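Local structure of sulfite reductase [ferredoxin] (Mycobacterium tuberculosis, 1ZJ8) at residues 316-321 against 325-330. The protein catalyses the six-electron reduction of sulfite to sulfide with electrons from ferredoxin, using a siroheme and a [4Fe-4S] cluster. Residues are numbered along the deposited sequence; the frame is centred on the assembly and turned at random.
Sequences EVLETE and RPLIDG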
loop_
_atom_site.group_PDB
_atom_site.type_symbol
_atom_site.label_atom_id
_atom_site.label_comp_id
_atom_site.label_asym_id
_atom_site.label_seq_id
_atom_site.Cartn_x
_atom_site.Cartn_y
_atom_site.Cartn_z
ATOM N N GLU A 316 -18.552 -22.040 -0.986
ATOM C CA GLU A 316 -18.923 -23.352 -0.481
ATOM C C GLU A 316 -17.977 -23.830 0.621
ATOM O O GLU A 316 -18.421 -24.225 1.699
ATOM C CB GLU A 316 -18.868 -24.345 -1.646
ATOM C CG GLU A 316 -19.282 -25.759 -1.305
ATOM C CD GLU A 316 -20.800 -25.923 -1.266
ATOM O OE1 GLU A 316 -21.311 -26.863 -1.939
ATOM O OE2 GLU A 316 -21.476 -25.107 -0.577
ATOM N N VAL A 317 -16.679 -23.799 0.334
ATOM C CA VAL A 317 -15.652 -24.286 1.269
ATOM C C VAL A 317 -15.571 -23.432 2.520
ATOM O O VAL A 317 -15.268 -23.934 3.612
ATOM C CB VAL A 317 -14.222 -24.295 0.628
ATOM C CG1 VAL A 317 -13.122 -24.481 1.693
ATOM C CG2 VAL A 317 -14.115 -25.357 -0.492
ATOM N N LEU A 318 -15.804 -22.135 2.345
ATOM C CA LEU A 318 -15.776 -21.200 3.460
ATOM C C LEU A 318 -16.928 -21.542 4.394
ATOM O O LEU A 318 -16.709 -21.780 5.582
ATOM C CB LEU A 318 -15.856 -19.745 2.947
ATOM C CG LEU A 318 -15.829 -18.580 3.957
ATOM C CD1 LEU A 318 -14.430 -18.353 4.573
ATOM C CD2 LEU A 318 -16.346 -17.325 3.298
ATOM N N GLU A 319 -18.137 -21.610 3.837
ATOM C CA GLU A 319 -19.359 -21.853 4.626
ATOM C C GLU A 319 -19.446 -23.235 5.269
ATOM O O GLU A 319 -19.931 -23.347 6.391
ATOM C CB GLU A 319 -20.599 -21.652 3.765
ATOM C CG GLU A 319 -20.817 -20.237 3.359
ATOM C CD GLU A 319 -21.825 -20.119 2.256
ATOM O OE1 GLU A 319 -22.193 -21.167 1.686
ATOM O OE2 GLU A 319 -22.243 -18.979 1.952
ATOM N N THR A 320 -19.000 -24.277 4.571
ATOM C CA THR A 320 -19.207 -25.636 5.063
ATOM C C THR A 320 -18.056 -26.175 5.905
ATOM O O THR A 320 -18.288 -26.903 6.861
ATOM C CB THR A 320 -19.504 -26.623 3.928
ATOM O OG1 THR A 320 -18.386 -26.667 3.021
ATOM C CG2 THR A 320 -20.792 -26.216 3.202
ATOM N N GLU A 321 -16.825 -25.822 5.572
ATOM C CA GLU A 321 -15.697 -26.344 6.328
ATOM C C GLU A 321 -15.293 -25.449 7.485
ATOM O O GLU A 321 -14.849 -25.953 8.505
ATOM C CB GLU A 321 -14.507 -26.599 5.399
ATOM C CG GLU A 321 -14.877 -27.439 4.174
ATOM C CD GLU A 321 -13.670 -27.903 3.390
ATOM O OE1 GLU A 321 -12.572 -27.990 3.991
ATOM O OE2 GLU A 321 -13.828 -28.181 2.178
ATOM N N ARG A 325 -21.870 -22.508 8.419
ATOM C CA ARG A 325 -23.167 -21.849 8.189
ATOM C C ARG A 325 -23.190 -21.059 6.877
ATOM O O ARG A 325 -22.137 -20.670 6.364
ATOM C CB ARG A 325 -23.502 -20.899 9.339
ATOM C CG ARG A 325 -22.779 -19.579 9.239
ATOM C CD ARG A 325 -22.743 -18.826 10.545
ATOM N NE ARG A 325 -21.875 -17.654 10.435
ATOM C CZ ARG A 325 -22.195 -16.531 9.790
ATOM N NH1 ARG A 325 -23.370 -16.392 9.182
ATOM N NH2 ARG A 325 -21.327 -15.532 9.760
ATOM N N PRO A 326 -24.389 -20.797 6.331
ATOM C CA PRO A 326 -24.402 -19.981 5.116
ATOM C C PRO A 326 -24.100 -18.509 5.427
ATOM O O PRO A 326 -24.257 -18.080 6.578
ATOM C CB PRO A 326 -25.832 -20.165 4.572
ATOM C CG PRO A 326 -26.647 -20.612 5.711
ATOM C CD PRO A 326 -25.746 -21.201 6.750
ATOM N N LEU A 327 -23.617 -17.779 4.416
ATOM C CA LEU A 327 -23.554 -16.327 4.462
ATOM C C LEU A 327 -24.827 -15.822 3.843
ATOM O O LEU A 327 -25.384 -16.477 2.963
ATOM C CB LEU A 327 -22.377 -15.805 3.661
ATOM C CG LEU A 327 -21.003 -16.133 4.226
ATOM C CD1 LEU A 327 -19.909 -15.792 3.221
ATOM C CD2 LEU A 327 -20.810 -15.369 5.522
ATOM N N ILE A 328 -25.287 -14.666 4.312
ATOM C CA ILE A 328 -26.458 -14.009 3.750
ATOM C C ILE A 328 -26.073 -13.420 2.385
ATOM O O ILE A 328 -24.987 -12.867 2.242
ATOM C CB ILE A 328 -26.975 -12.893 4.683
ATOM C CG1 ILE A 328 -27.351 -13.465 6.059
ATOM C CG2 ILE A 328 -28.154 -12.124 4.055
ATOM C CD1 ILE A 328 -26.368 -13.037 7.183
ATOM N N ASP A 329 -26.946 -13.575 1.385
ATOM C CA ASP A 329 -26.744 -12.983 0.064
ATOM C C ASP A 329 -26.859 -11.463 0.185
ATOM O O ASP A 329 -27.641 -10.952 0.995
ATOM C CB ASP A 329 -27.804 -13.473 -0.942
ATOM C CG ASP A 329 -27.575 -14.910 -1.432
ATOM O OD1 ASP A 329 -26.503 -15.529 -1.195
ATOM O OD2 ASP A 329 -28.498 -15.420 -2.093
ATOM N N GLY A 330 -26.089 -10.739 -0.627
ATOM C CA GLY A 330 -26.159 -9.282 -0.618
ATOM C C GLY A 330 -25.783 -8.686 -1.951
ATOM O O GLY A 330 -25.165 -9.333 -2.765
#
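Glu319, in the last turns of helix 311-323, grips the chain that doubles back beside it, a helix-to-strand turn leading from the helix to edge strand 328-329 of a six-stranded mixed sheet. Its carboxylate oxygen OE2 accepts a hydrogen bond from the backbone N of Leu327 at 3.1 Å. The N-H points almost straight at the oxygen (168°) but meets it from above the carboxylate plane, 56° out of it. CG lies beside the backbone N (chi1 -68°) and the chain runs extended beyond it, which carries the carboxylate past Arg325 and Pro326 to Leu327. On the way, CD of Glu319 lies 3.9 Å from CA of Pro326. A weak, bent backbone bond runs from Arg325 N to Glu319 O at 2.9 Å, so a single helix residue holds the returning chain at two points. Deeper in, Leu318 and Leu327, both buried, cross at about a right angle, with CD2 of Leu318 3.9 Å from CD1 of Leu327. Leu318 also touches Ala283, Val284 and Val287, which packs helix 311-323 against helix 277-291; Leu327 brings the returning chain to this interface. In the second shell, Arg315 bridges the two segments: its NE makes a salt bridge to Glu319 OE2, the same oxygen that Leu327 uses, while its NH2 makes one to Asp329 OD1. The guanidinium would thus probably offset the like charges of the two acids; OE2 of Glu319 and OD1 of Asp329 stand 6.3 Å apart.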